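PDB 3RAG: VWFA domain-containing protein, which is of unknown function but has a von Willebrand factor type A fold that holds a sodium ion, consistent with a metal-assisted binding role. Local coordinates for residues A[27-30]-A[31-35]; A[87-90]-A[91-95]; A[113-116]-A[117-120]; A[218-221]-A[222-226]. All coordinates share one frame; numbering follows the deposited sequence.

Interaction 1. Residues A[27-30]-A[31-35]; sequences PVEA and ARRAH
Glu29 and Arg32 meet one turn apart on helix 27-36, carboxylate against guanidinium. OE1 of Glu29 sits at the edge of the Arg32 group, near its plane, and both carboxylate oxygens face one nitrogen, OE1 lying 2.6 Å and OE2 2.7 Å from Arg32 NH2. The pair is a salt bridge, but its hydrogen bond to OE1 is weak, with an N-H to acceptor angle of 147°. The two planar groups are turned 44° from each other, so they do not pair edge to edge. Two bends bring the ends together, one at chi2 of Glu29 and one at chi3 of Arg32. Val28 approaches the same guanidinium obliquely, its CG1 lying 3.7 Å from Arg32 NH1.

Arg33 is placed differently. Its CG lies opposite the carbonyl carbon and beside the backbone N (chi1 -75°), and the later bend at chi3 folds the chain back along the helix. One guanidinium face then covers the preceding turn: Ala30 CA is 3.4 Å from Arg33 NH2, and Glu29 O stands 3.7 Å above the plane, offset toward the rim. NH2 finds its salt-bridge partner in Asp219 of helix 214-232.

Beneath both arginines the backbone keeps alpha-helical bonds, such as Arg33 N to Glu29 O at 2.9 Å. Ala31 and Ala34 touch Val41 of strand 40-46. Helix 27-36, its alanines buried and its arginines turned outward, packs against helices 58-66 and 214-232 and forms the crossover of the beta-alpha-beta unit of strands 10-17 and 40-46, as in the Rossmann-like core of von Willebrand factor type A domains.

Interaction 2. Residues A[87-90]-A[91-95]; sequences THQT and MQMTL
Met93, a selenomethionine in this crystal, folds back over Gln89 and Thr90, the residues one turn before it on helix 79-106. Its CB lies 3.7 Å from Gln89 O and nearly as close to Thr90 O, as expected one helical turn on. CG, placed beside the backbone N and opposite the carbonyl carbon (chi1 -73°), stays 3.6 Å from Gln89 O. The chain runs straight through chi2, then bends at chi3 (-69°), so that beyond SE the methyl returns toward the helix. There CE meets Gln89 O at 3.5 Å and Gln89 CG at 3.9 Å. CE also lies 4.1 Å from Thr90 CG2. The tip thus covers a carbonyl oxygen already engaged by Met93 N, at 3.0 Å, and makes its remaining contacts with aliphatic carbons.

The hydroxyl of Thr90 has hydrogen-bond partners in Met86 O and Asn42 OD1. Met91 follows a separate path, its CE lying 4.1 Å from Thr87 CG2. Around this turn Met91 and Leu95 touch Ile10 of strand 10-17, while Gln92 meets Met123 and Glu130. The pattern is i to i+3 and i to i+4 side-chain packing along one long alpha helix, here packed against strand 10-17 of the sheet and against helix 116-132.

Interaction 3. Residues A[113-116]-A[117-120]; sequences DLPP and ADRA
Pro115 O accepts two backbone N-H groups at the start of helix 116-132. The sounder bond comes from Arg119 N, at 2.9 Å with an N-H to acceptor angle of 166°, and it lies in the carbonyl plane. Asp118 N is as close, 2.8 Å from Pro115 O, yet its angle of 121° makes that bond weak. Ala120 N continues the series by bonding to Pro116 O at 2.9 Å.

Arg119 also curls back toward the loop. Its CG is placed beside the backbone N, and a bend at chi3 brings NH1 within 2.7 Å of Leu114 O. The N-H direction is poor, so this is a close approach of a cationic group to a carbonyl oxygen, not a hydrogen bond. One face of the guanidinium passes over Pro116, with Pro116 N 3.9 Å from its plane and offset toward the rim, while NH2 comes to 3.7 Å from Pro116 CG.

Further out, Asp118 OD2 rests against the ring of Pro115, 3.2 Å from its CG, whereas OD1 makes a salt bridge with Arg121. Leu114 crosses Asp118 at about a right angle, its CB 3.8 Å from Asp118 CB, and Leu114 CB also touches Arg119 CG.

Pro115 occupies the N-cap, where its ring has no polar group with which to cap; its carbonyl opens the hydrogen-bond series instead. Pro116 sits in the first turn, where an absent N-H costs no helical bond. The carboxylate of Asp118 in that turn probably interacts favourably with the positive end of the helix dipole.

Interaction 4. Residues A[218-221]-A[222-226]; sequences IDHA and ADLLL
His220 O accepts the N-H of Leu224 at 2.9 Å, with the donor nearly along the C=O axis. The same oxygen is overlaid by the leucine side chain: Leu224 CG is 3.4 Å from it, with CB and CD1 somewhat farther away. A separate contact forms at the ring. CG of His220 stands opposite its own backbone N (chi1 -172°), which swings the imidazole outward and slightly toward the C-terminal end, where Leu224 lies. Its CD2 and NE2 then meet the isobutyl group, CD2 lying 3.8 Å from Leu224 CG and NE2 3.8 Å from Leu224 CD1. The approach is oblique to the ring. ND1 is occupied by a hydrogen bond with Thr187 OG1, which would help to fix the ring rotation.

One residue on, Leu225 N bonds to Ala221 O at 3.0 Å, and Leu225 CG lies 3.5 Å from that oxygen. These residues seat helix 214-232 on the sheet. Ala221 and Leu225 touch Val138 of strand 135-142 and Ile13 of strand 10-17, Leu224 reaches Ser175 and Ile177 of strand 172-179, and Ile218 and Ala222 lean on helix 27-36 through Ala30 and Ala34.

How the interactions relate
Interactions 1 and 4 are the pair in direct contact: their centres are 10 Å apart, and helices 27-36 and 214-232 are joined by Arg33 NH2 to Asp219 OD2 at 3.0 Å and by Ala30 CB to Ile218 CG2 at 3.8 Å. Interaction 2 stands about 19 Å from each of them, centre to centre, without touching. Interaction 3 is peripheral, its centre 31 Å from that of the chain and 20 Å from that of interaction 2, at the start of the next helix. The sodium ion, bound by Asp18, Ser144 and Ser146, consistent with the MIDAS of von Willebrand factor type A domains, lies about 12 Å from the side chain of Pro27, so interaction 1 takes no direct part in the site.

Interaction 1. Residues A[27-30]-A[31-35]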
ATOM      1  N   PRO A  27       0.853  -2.197 -15.419  1.00 26.05           N
ATOM      2  CA  PRO A  27       0.712  -2.320 -13.960  1.00 25.59           C
ATOM      3  C   PRO A  27      -0.712  -2.684 -13.538  1.00 25.46           C
ATOM      4  O   PRO A  27      -0.917  -3.125 -12.407  1.00 27.34           O
ATOM      5  CB  PRO A  27       1.079  -0.912 -13.442  1.00 25.11           C
ATOM      6  CG  PRO A  27       0.781   0.017 -14.624  1.00 23.12           C
ATOM      7  CD  PRO A  27       1.183  -0.823 -15.850  1.00 26.23           C
ATOM      8  N   VAL A  28      -1.699  -2.469 -14.410  1.00 23.82           N
ATOM      9  CA  VAL A  28      -3.051  -2.872 -14.048  1.00 27.72           C
ATOM     10  C   VAL A  28      -3.105  -4.397 -13.872  1.00 28.67           C
ATOM     11  O   VAL A  28      -3.697  -4.916 -12.926  1.00 27.19           O
ATOM     12  CB  VAL A  28      -4.088  -2.358 -15.056  1.00 26.88           C
ATOM     13  CG1 VAL A  28      -5.510  -2.842 -14.662  1.00 27.22           C
ATOM     14  CG2 VAL A  28      -4.022  -0.833 -15.087  1.00 28.26           C
ATOM     15  N   GLU A  29      -2.474  -5.107 -14.786  1.00 27.51           N
ATOM     16  CA  GLU A  29      -2.391  -6.563 -14.693  1.00 30.91           C
ATOM     17  C   GLU A  29      -1.573  -7.010 -13.478  1.00 30.15           C
ATOM     18  O   GLU A  29      -1.899  -8.010 -12.828  1.00 30.24           O
ATOM     19  CB  GLU A  29      -1.774  -7.111 -15.983  1.00 36.46           C
ATOM     20  CG  GLU A  29      -2.484  -8.291 -16.539  1.00 58.75           C
ATOM     21  CD  GLU A  29      -3.967  -8.036 -16.650  1.00 73.13           C
ATOM     22  OE1 GLU A  29      -4.747  -8.877 -16.149  1.00 73.26           O
ATOM     23  OE2 GLU A  29      -4.345  -6.990 -17.225  1.00 79.83           O
ATOM     24  N   ALA A  30      -0.498  -6.280 -13.180  1.00 28.33           N
ATOM     25  CA  ALA A  30       0.317  -6.581 -12.003  1.00 29.57           C
ATOM     26  C   ALA A  30      -0.521  -6.480 -10.739  1.00 31.23           C
ATOM     27  O   ALA A  30      -0.424  -7.322  -9.834  1.00 30.36           O
ATOM     28  CB  ALA A  30       1.543  -5.633 -11.926  1.00 27.95           C
ATOM     29  N   ALA A  31      -1.358  -5.441 -10.662  1.00 28.11           N
ATOM     30  CA  ALA A  31      -2.195  -5.256  -9.483  1.00 26.23           C
ATOM     31  C   ALA A  31      -3.241  -6.363  -9.409  1.00 26.29           C
ATOM     32  O   ALA A  31      -3.570  -6.846  -8.325  1.00 27.81           O
ATOM     33  CB  ALA A  31      -2.893  -3.886  -9.520  1.00 26.73           C
ATOM     34  N   ARG A  32      -3.785  -6.741 -10.560  1.00 30.34           N
ATOM     35  CA  ARG A  32      -4.788  -7.813 -10.600  1.00 30.13           C
ATOM     36  C   ARG A  32      -4.157  -9.124 -10.086  1.00 28.45           C
ATOM     37  O   ARG A  32      -4.760  -9.845  -9.287  1.00 32.56           O
ATOM     38  CB  ARG A  32      -5.336  -7.971 -12.025  1.00 33.51           C
ATOM     39  CG  ARG A  32      -6.563  -8.871 -12.144  1.00 42.64           C
ATOM     40  CD  ARG A  32      -7.116  -8.808 -13.577  1.00 46.49           C
ATOM     41  NE  ARG A  32      -7.747  -7.514 -13.820  1.00 47.18           N
ATOM     42  CZ  ARG A  32      -7.452  -6.698 -14.822  1.00 46.50           C
ATOM     43  NH1 ARG A  32      -8.091  -5.542 -14.941  1.00 52.20           N
ATOM     44  NH2 ARG A  32      -6.533  -7.035 -15.712  1.00 53.40           N
ATOM     45  N   ARG A  33      -2.937  -9.425 -10.534  1.00 30.62           N
ATOM     46  CA  ARG A  33      -2.185 -10.571  -9.991  1.00 29.39           C
ATOM     47  C   ARG A  33      -1.989 -10.498  -8.485  1.00 33.75           C
ATOM     48  O   ARG A  33      -2.213 -11.476  -7.769  1.00 30.33           O
ATOM     49  CB  ARG A  33      -0.799 -10.680 -10.633  1.00 34.02           C
ATOM     50  CG  ARG A  33      -0.804 -11.207 -12.047  1.00 38.45           C
ATOM     51  CD  ARG A  33       0.621 -11.521 -12.533  1.00 37.93           C
ATOM     52  NE  ARG A  33       1.447 -10.332 -12.766  1.00 36.88           N
ATOM     53  CZ  ARG A  33       1.410  -9.596 -13.879  1.00 38.62           C
ATOM     54  NH1 ARG A  33       0.565  -9.896 -14.864  1.00 36.62           N
ATOM     55  NH2 ARG A  33       2.210  -8.549 -14.013  1.00 34.62           N
ATOM     56  N   ALA A  34      -1.526  -9.349  -8.004  1.00 28.14           N
ATOM     57  CA  ALA A  34      -1.349  -9.154  -6.564  1.00 29.06           C
ATOM     58  C   ALA A  34      -2.627  -9.449  -5.781  1.00 30.54           C
ATOM     59  O   ALA A  34      -2.590 -10.132  -4.746  1.00 30.59           O
ATOM     60  CB  ALA A  34      -0.869  -7.730  -6.279  1.00 29.77           C
ATOM     61  N   HIS A  35      -3.749  -8.912  -6.260  1.00 28.53           N
ATOM     62  CA  HIS A  35      -5.018  -9.033  -5.549  1.00 27.98           C
ATOM     63  C   HIS A  35      -5.520 -10.473  -5.446  1.00 31.02           C
ATOM     64  O   HIS A  35      -6.224 -10.807  -4.497  1.00 32.51           O
ATOM     65  CB  HIS A  35      -6.078  -8.113  -6.164  1.00 28.63           C
ATOM     66  CG  HIS A  35      -7.275  -7.898  -5.281  1.00 32.07           C
ATOM     67  ND1 HIS A  35      -7.169  -7.428  -3.991  1.00 33.07           N
ATOM     68  CD2 HIS A  35      -8.596  -8.103  -5.504  1.00 32.38           C
ATOM     69  CE1 HIS A  35      -8.377  -7.338  -3.456  1.00 30.97           C
ATOM     70  NE2 HIS A  35      -9.258  -7.740  -4.352  1.00 32.25           N
TER

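Interaction 2. Residues A[87-90]-A[91-95]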
ATOM      1  N   THR A  87      -4.611   3.749   4.126  1.00 30.12           N
ATOM      2  CA  THR A  87      -4.119   2.480   4.674  1.00 31.92           C
ATOM      3  C   THR A  87      -5.128   1.998   5.711  1.00 36.02           C
ATOM      4  O   THR A  87      -5.582   0.852   5.673  1.00 30.36           O
ATOM      5  CB  THR A  87      -2.718   2.638   5.289  1.00 34.52           C
ATOM      6  OG1 THR A  87      -1.810   3.043   4.262  1.00 32.26           O
ATOM      7  CG2 THR A  87      -2.205   1.313   5.889  1.00 30.54           C
ATOM      8  N   HIS A  88      -5.515   2.890   6.616  1.00 30.79           N
ATOM      9  CA  HIS A  88      -6.538   2.518   7.607  1.00 38.51           C
ATOM     10  C   HIS A  88      -7.914   2.188   7.017  1.00 36.33           C
ATOM     11  O   HIS A  88      -8.551   1.194   7.409  1.00 33.01           O
ATOM     12  CB  HIS A  88      -6.626   3.572   8.721  1.00 43.40           C
ATOM     13  CG  HIS A  88      -5.478   3.508   9.683  1.00 59.53           C
ATOM     14  ND1 HIS A  88      -5.321   2.475  10.585  1.00 67.79           N
ATOM     15  CD2 HIS A  88      -4.422   4.334   9.872  1.00 62.20           C
ATOM     16  CE1 HIS A  88      -4.222   2.673  11.293  1.00 63.80           C
ATOM     17  NE2 HIS A  88      -3.658   3.795  10.880  1.00 61.16           N
ATOM     18  N   GLN A  89      -8.385   2.987   6.063  1.00 31.49           N
ATOM     19  CA  GLN A  89      -9.701   2.724   5.524  1.00 34.46           C
ATOM     20  C   GLN A  89      -9.764   1.408   4.740  1.00 35.38           C
ATOM     21  O   GLN A  89     -10.730   0.666   4.862  1.00 32.35           O
ATOM     22  CB  GLN A  89     -10.196   3.926   4.711  1.00 35.77           C
ATOM     23  CG  GLN A  89     -11.580   3.810   4.185  1.00 52.44           C
ATOM     24  CD  GLN A  89     -12.057   5.126   3.580  1.00 61.63           C
ATOM     25  OE1 GLN A  89     -11.519   6.196   3.892  1.00 61.63           O
ATOM     26  NE2 GLN A  89     -13.063   5.050   2.707  1.00 60.27           N
ATOM     27  N   THR A  90      -8.742   1.104   3.937  1.00 29.58           N
ATOM     28  CA  THR A  90      -8.744  -0.166   3.207  1.00 30.56           C
ATOM     29  C   THR A  90      -8.506  -1.372   4.147  1.00 27.04           C
ATOM     30  O   THR A  90      -9.105  -2.429   3.944  1.00 33.35           O
ATOM     31  CB  THR A  90      -7.711  -0.183   2.003  1.00 27.39           C
ATOM     32  OG1 THR A  90      -6.387   0.113   2.484  1.00 28.02           O
ATOM     33  CG2 THR A  90      -8.103   0.843   0.925  1.00 27.23           C
HETATM   34  N   MSE A  91      -7.665  -1.210   5.173  1.00 28.94           N
HETATM   35  CA  MSE A  91      -7.495  -2.261   6.200  1.00 29.78           C
HETATM   36  C   MSE A  91      -8.848  -2.535   6.870  1.00 31.75           C
HETATM   37  O   MSE A  91      -9.277  -3.685   7.023  1.00 29.70           O
HETATM   38  CB  MSE A  91      -6.401  -1.878   7.241  1.00 33.29           C
HETATM   39  CG  MSE A  91      -6.222  -2.852   8.456  1.00 41.56           C
HETATM   40 SE   MSE A  91      -4.576  -2.792   9.285  1.00 31.74          SE
HETATM   41  CE  MSE A  91      -4.050  -1.240   8.535  1.00 28.04           C
ATOM     42  N   GLN A  92      -9.554  -1.470   7.207  1.00 31.07           N
ATOM     43  CA  GLN A  92     -10.873  -1.626   7.824  1.00 34.01           C
ATOM     44  C   GLN A  92     -11.844  -2.383   6.915  1.00 34.51           C
ATOM     45  O   GLN A  92     -12.507  -3.308   7.358  1.00 35.20           O
ATOM     46  CB  GLN A  92     -11.471  -0.282   8.222  1.00 39.26           C
ATOM     47  CG  GLN A  92     -12.846  -0.444   8.880  1.00 56.26           C
ATOM     48  CD  GLN A  92     -13.507   0.870   9.247  1.00 75.11           C
ATOM     49  OE1 GLN A  92     -13.230   1.916   8.656  1.00 81.89           O
ATOM     50  NE2 GLN A  92     -14.397   0.819  10.229  1.00 84.28           N
HETATM   51  N   MSE A  93     -11.928  -1.999   5.640  1.00 32.44           N
HETATM   52  CA  MSE A  93     -12.806  -2.707   4.713  1.00 33.17           C
HETATM   53  C   MSE A  93     -12.450  -4.189   4.543  1.00 32.46           C
HETATM   54  O   MSE A  93     -13.335  -5.056   4.502  1.00 32.80           O
HETATM   55  CB  MSE A  93     -12.868  -1.979   3.349  1.00 35.59           C
HETATM   56  CG  MSE A  93     -13.698  -0.686   3.417  1.00 45.93           C
HETATM   57 SE   MSE A  93     -13.822   0.272   1.870  1.00 49.29          SE
HETATM   58  CE  MSE A  93     -12.167   0.889   1.682  1.00 40.06           C
ATOM     59  N   THR A  94     -11.156  -4.483   4.440  1.00 29.55           N
ATOM     60  CA  THR A  94     -10.720  -5.857   4.281  1.00 30.02           C
ATOM     61  C   THR A  94     -11.103  -6.681   5.521  1.00 32.79           C
ATOM     62  O   THR A  94     -11.600  -7.807   5.416  1.00 31.03           O
ATOM     63  CB  THR A  94      -9.196  -5.925   4.052  1.00 30.51           C
ATOM     64  OG1 THR A  94      -8.882  -5.278   2.799  1.00 28.71           O
ATOM     65  CG2 THR A  94      -8.722  -7.368   4.001  1.00 31.38           C
ATOM     66  N   LEU A  95     -10.865  -6.114   6.696  1.00 28.64           N
ATOM     67  CA  LEU A  95     -11.167  -6.832   7.938  1.00 31.01           C
ATOM     68  C   LEU A  95     -12.675  -7.019   8.153  1.00 31.95           C
ATOM     69  O   LEU A  95     -13.118  -8.031   8.721  1.00 34.68           O
ATOM     70  CB  LEU A  95     -10.512  -6.126   9.131  1.00 31.32           C
ATOM     71  CG  LEU A  95      -8.984  -6.211   9.100  1.00 32.25           C
ATOM     72  CD1 LEU A  95      -8.423  -5.287  10.166  1.00 31.22           C
ATOM     73  CD2 LEU A  95      -8.517  -7.661   9.326  1.00 31.33           C
TER

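Interaction 3. Residues A[113-116]-A[117-120]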
ATOM      1  N   ASP A 113     -27.526  -9.213   8.831  1.00 45.10           N
ATOM      2  CA  ASP A 113     -28.592 -10.049   9.383  1.00 45.05           C
ATOM      3  C   ASP A 113     -28.642  -9.959  10.910  1.00 43.24           C
ATOM      4  O   ASP A 113     -29.528 -10.537  11.540  1.00 42.63           O
ATOM      5  CB  ASP A 113     -28.378 -11.520   9.002  1.00 52.31           C
ATOM      6  CG  ASP A 113     -28.352 -11.751   7.499  1.00 57.94           C
ATOM      7  OD1 ASP A 113     -29.265 -11.264   6.800  1.00 50.98           O
ATOM      8  OD2 ASP A 113     -27.416 -12.432   7.018  1.00 57.10           O
ATOM      9  N   LEU A 114     -27.675  -9.265  11.507  1.00 41.12           N
ATOM     10  CA  LEU A 114     -27.620  -9.126  12.960  1.00 43.20           C
ATOM     11  C   LEU A 114     -28.390  -7.895  13.398  1.00 41.16           C
ATOM     12  O   LEU A 114     -28.455  -6.921  12.658  1.00 47.15           O
ATOM     13  CB  LEU A 114     -26.164  -8.980  13.434  1.00 42.25           C
ATOM     14  CG  LEU A 114     -25.215 -10.133  13.118  1.00 41.85           C
ATOM     15  CD1 LEU A 114     -23.785  -9.784  13.550  1.00 43.25           C
ATOM     16  CD2 LEU A 114     -25.702 -11.382  13.834  1.00 42.09           C
ATOM     17  N   PRO A 115     -28.939  -7.927  14.619  1.00 45.67           N
ATOM     18  CA  PRO A 115     -29.551  -6.708  15.155  1.00 57.09           C
ATOM     19  C   PRO A 115     -28.481  -5.668  15.486  1.00 62.53           C
ATOM     20  O   PRO A 115     -27.323  -6.032  15.728  1.00 55.70           O
ATOM     21  CB  PRO A 115     -30.275  -7.191  16.419  1.00 57.00           C
ATOM     22  CG  PRO A 115     -29.608  -8.452  16.806  1.00 52.53           C
ATOM     23  CD  PRO A 115     -29.028  -9.064  15.548  1.00 44.96           C
ATOM     24  N   PRO A 116     -28.863  -4.382  15.478  1.00 66.91           N
ATOM     25  CA  PRO A 116     -27.973  -3.245  15.736  1.00 67.33           C
ATOM     26  C   PRO A 116     -26.976  -3.498  16.866  1.00 63.27           C
ATOM     27  O   PRO A 116     -25.795  -3.189  16.704  1.00 61.79           O
ATOM     28  CB  PRO A 116     -28.948  -2.134  16.127  1.00 72.81           C
ATOM     29  CG  PRO A 116     -30.168  -2.444  15.335  1.00 69.07           C
ATOM     30  CD  PRO A 116     -30.258  -3.947  15.267  1.00 66.47           C
ATOM     31  N   ALA A 117     -27.437  -4.056  17.980  1.00 58.89           N
ATOM     32  CA  ALA A 117     -26.567  -4.307  19.130  1.00 58.72           C
ATOM     33  C   ALA A 117     -25.433  -5.294  18.815  1.00 55.46           C
ATOM     34  O   ALA A 117     -24.293  -5.110  19.254  1.00 57.00           O
ATOM     35  CB  ALA A 117     -27.374  -4.801  20.297  1.00 60.83           C
ATOM     36  N   ASP A 118     -25.755  -6.349  18.075  1.00 50.32           N
ATOM     37  CA  ASP A 118     -24.755  -7.339  17.687  1.00 51.20           C
ATOM     38  C   ASP A 118     -23.852  -6.775  16.606  1.00 51.83           C
ATOM     39  O   ASP A 118     -22.645  -7.028  16.603  1.00 45.18           O
ATOM     40  CB  ASP A 118     -25.412  -8.621  17.186  1.00 51.95           C
ATOM     41  CG  ASP A 118     -26.059  -9.412  18.295  1.00 60.11           C
ATOM     42  OD1 ASP A 118     -25.530  -9.395  19.423  1.00 61.29           O
ATOM     43  OD2 ASP A 118     -27.102 -10.045  18.041  1.00 66.51           O
ATOM     44  N   ARG A 119     -24.429  -6.010  15.685  1.00 45.50           N
ATOM     45  CA  ARG A 119     -23.623  -5.382  14.641  1.00 51.28           C
ATOM     46  C   ARG A 119     -22.570  -4.472  15.258  1.00 52.60           C
ATOM     47  O   ARG A 119     -21.440  -4.376  14.765  1.00 46.72           O
ATOM     48  CB  ARG A 119     -24.489  -4.598  13.648  1.00 52.69           C
ATOM     49  CG  ARG A 119     -25.077  -5.449  12.528  1.00 59.17           C
ATOM     50  CD  ARG A 119     -25.516  -4.594  11.332  1.00 57.09           C
ATOM     51  NE  ARG A 119     -26.481  -3.575  11.720  1.00 55.62           N
ATOM     52  CZ  ARG A 119     -27.799  -3.703  11.577  1.00 60.95           C
ATOM     53  NH1 ARG A 119     -28.301  -4.807  11.038  1.00 59.31           N
ATOM     54  NH2 ARG A 119     -28.611  -2.723  11.956  1.00 57.91           N
ATOM     55  N   ALA A 120     -22.946  -3.816  16.350  1.00 52.00           N
ATOM     56  CA  ALA A 120     -22.026  -2.956  17.091  1.00 56.68           C
ATOM     57  C   ALA A 120     -20.897  -3.748  17.756  1.00 54.58           C
ATOM     58  O   ALA A 120     -19.749  -3.293  17.805  1.00 56.42           O
ATOM     59  CB  ALA A 120     -22.795  -2.137  18.129  1.00 56.12           C
TER

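Interaction 4. Residues A[218-221]-A[222-226]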
ATOM      1  N   ILE A 218       5.103  -3.068  -8.930  1.00 24.55           N
ATOM      2  CA  ILE A 218       4.039  -3.796  -8.256  1.00 24.07           C
ATOM      3  C   ILE A 218       4.356  -5.298  -8.149  1.00 26.19           C
ATOM      4  O   ILE A 218       4.135  -5.915  -7.112  1.00 26.00           O
ATOM      5  CB  ILE A 218       2.676  -3.559  -8.946  1.00 22.63           C
ATOM      6  CG1 ILE A 218       2.285  -2.078  -8.771  1.00 23.50           C
ATOM      7  CG2 ILE A 218       1.591  -4.448  -8.328  1.00 24.42           C
ATOM      8  CD1 ILE A 218       1.033  -1.668  -9.554  1.00 25.53           C
ATOM      9  N   ASP A 219       4.845  -5.891  -9.229  1.00 26.05           N
ATOM     10  CA  ASP A 219       5.230  -7.308  -9.192  1.00 26.94           C
ATOM     11  C   ASP A 219       6.338  -7.574  -8.150  1.00 27.93           C
ATOM     12  O   ASP A 219       6.291  -8.546  -7.398  1.00 28.02           O
ATOM     13  CB  ASP A 219       5.722  -7.751 -10.570  1.00 28.99           C
ATOM     14  CG  ASP A 219       4.557  -7.996 -11.561  1.00 33.15           C
ATOM     15  OD1 ASP A 219       3.477  -8.480 -11.130  1.00 39.36           O
ATOM     16  OD2 ASP A 219       4.749  -7.716 -12.758  1.00 35.96           O
ATOM     17  N   HIS A 220       7.331  -6.700  -8.108  1.00 26.15           N
ATOM     18  CA  HIS A 220       8.385  -6.837  -7.096  1.00 27.91           C
ATOM     19  C   HIS A 220       7.799  -6.754  -5.685  1.00 28.25           C
ATOM     20  O   HIS A 220       8.098  -7.578  -4.814  1.00 28.67           O
ATOM     21  CB  HIS A 220       9.471  -5.769  -7.326  1.00 26.69           C
ATOM     22  CG  HIS A 220      10.680  -5.939  -6.456  1.00 31.34           C
ATOM     23  ND1 HIS A 220      11.723  -5.033  -6.455  1.00 33.35           N
ATOM     24  CD2 HIS A 220      11.005  -6.887  -5.545  1.00 31.23           C
ATOM     25  CE1 HIS A 220      12.646  -5.428  -5.595  1.00 34.27           C
ATOM     26  NE2 HIS A 220      12.230  -6.545  -5.020  1.00 33.28           N
ATOM     27  N   ALA A 221       6.934  -5.771  -5.464  1.00 27.83           N
ATOM     28  CA  ALA A 221       6.274  -5.615  -4.171  1.00 25.00           C
ATOM     29  C   ALA A 221       5.490  -6.872  -3.770  1.00 26.71           C
ATOM     30  O   ALA A 221       5.563  -7.326  -2.634  1.00 27.67           O
ATOM     31  CB  ALA A 221       5.333  -4.393  -4.204  1.00 24.52           C
ATOM     32  N   ALA A 222       4.743  -7.437  -4.709  1.00 27.99           N
ATOM     33  CA  ALA A 222       3.939  -8.614  -4.380  1.00 28.86           C
ATOM     34  C   ALA A 222       4.854  -9.782  -4.043  1.00 29.54           C
ATOM     35  O   ALA A 222       4.569 -10.553  -3.122  1.00 31.86           O
ATOM     36  CB  ALA A 222       3.009  -8.976  -5.543  1.00 28.97           C
ATOM     37  N   ASP A 223       5.944  -9.906  -4.796  1.00 28.46           N
ATOM     38  CA  ASP A 223       6.957 -10.934  -4.523  1.00 30.28           C
ATOM     39  C   ASP A 223       7.505 -10.824  -3.104  1.00 34.94           C
ATOM     40  O   ASP A 223       7.666 -11.834  -2.409  1.00 33.56           O
ATOM     41  CB  ASP A 223       8.133 -10.855  -5.517  1.00 36.72           C
ATOM     42  CG  ASP A 223       7.831 -11.536  -6.840  1.00 41.33           C
ATOM     43  OD1 ASP A 223       6.686 -11.997  -7.028  1.00 40.21           O
ATOM     44  OD2 ASP A 223       8.729 -11.609  -7.699  1.00 39.47           O
ATOM     45  N   LEU A 224       7.833  -9.597  -2.696  1.00 28.56           N
ATOM     46  CA  LEU A 224       8.355  -9.340  -1.354  1.00 30.20           C
ATOM     47  C   LEU A 224       7.354  -9.758  -0.291  1.00 34.54           C
ATOM     48  O   LEU A 224       7.729 -10.381   0.714  1.00 33.25           O
ATOM     49  CB  LEU A 224       8.705  -7.853  -1.188  1.00 28.75           C
ATOM     50  CG  LEU A 224       9.967  -7.399  -1.927  1.00 34.34           C
ATOM     51  CD1 LEU A 224      10.031  -5.866  -1.975  1.00 33.87           C
ATOM     52  CD2 LEU A 224      11.195  -7.986  -1.261  1.00 38.64           C
ATOM     53  N   LEU A 225       6.085  -9.411  -0.500  1.00 30.28           N
ATOM     54  CA  LEU A 225       5.034  -9.751   0.466  1.00 27.74           C
ATOM     55  C   LEU A 225       4.873 -11.265   0.599  1.00 33.68           C
ATOM     56  O   LEU A 225       4.754 -11.806   1.703  1.00 34.16           O
ATOM     57  CB  LEU A 225       3.692  -9.090   0.081  1.00 26.96           C
ATOM     58  CG  LEU A 225       3.628  -7.571   0.289  1.00 29.93           C
ATOM     59  CD1 LEU A 225       2.454  -6.939  -0.478  1.00 26.74           C
ATOM     60  CD2 LEU A 225       3.571  -7.194   1.802  1.00 27.85           C
ATOM     61  N   LEU A 226       4.887 -11.952  -0.530  1.00 33.33           N
ATOM     62  CA  LEU A 226       4.720 -13.400  -0.523  1.00 36.57           C
ATOM     63  C   LEU A 226       5.929 -14.114   0.097  1.00 38.46           C
ATOM     64  O   LEU A 226       5.765 -15.089   0.827  1.00 41.10           O
ATOM     65  CB  LEU A 226       4.439 -13.912  -1.940  1.00 40.42           C
ATOM     66  CG  LEU A 226       3.128 -13.381  -2.548  1.00 39.96           C
ATOM     67  CD1 LEU A 226       2.966 -13.844  -3.993  1.00 48.23           C
ATOM     68  CD2 LEU A 226       1.902 -13.772  -1.725  1.00 48.65           C
TER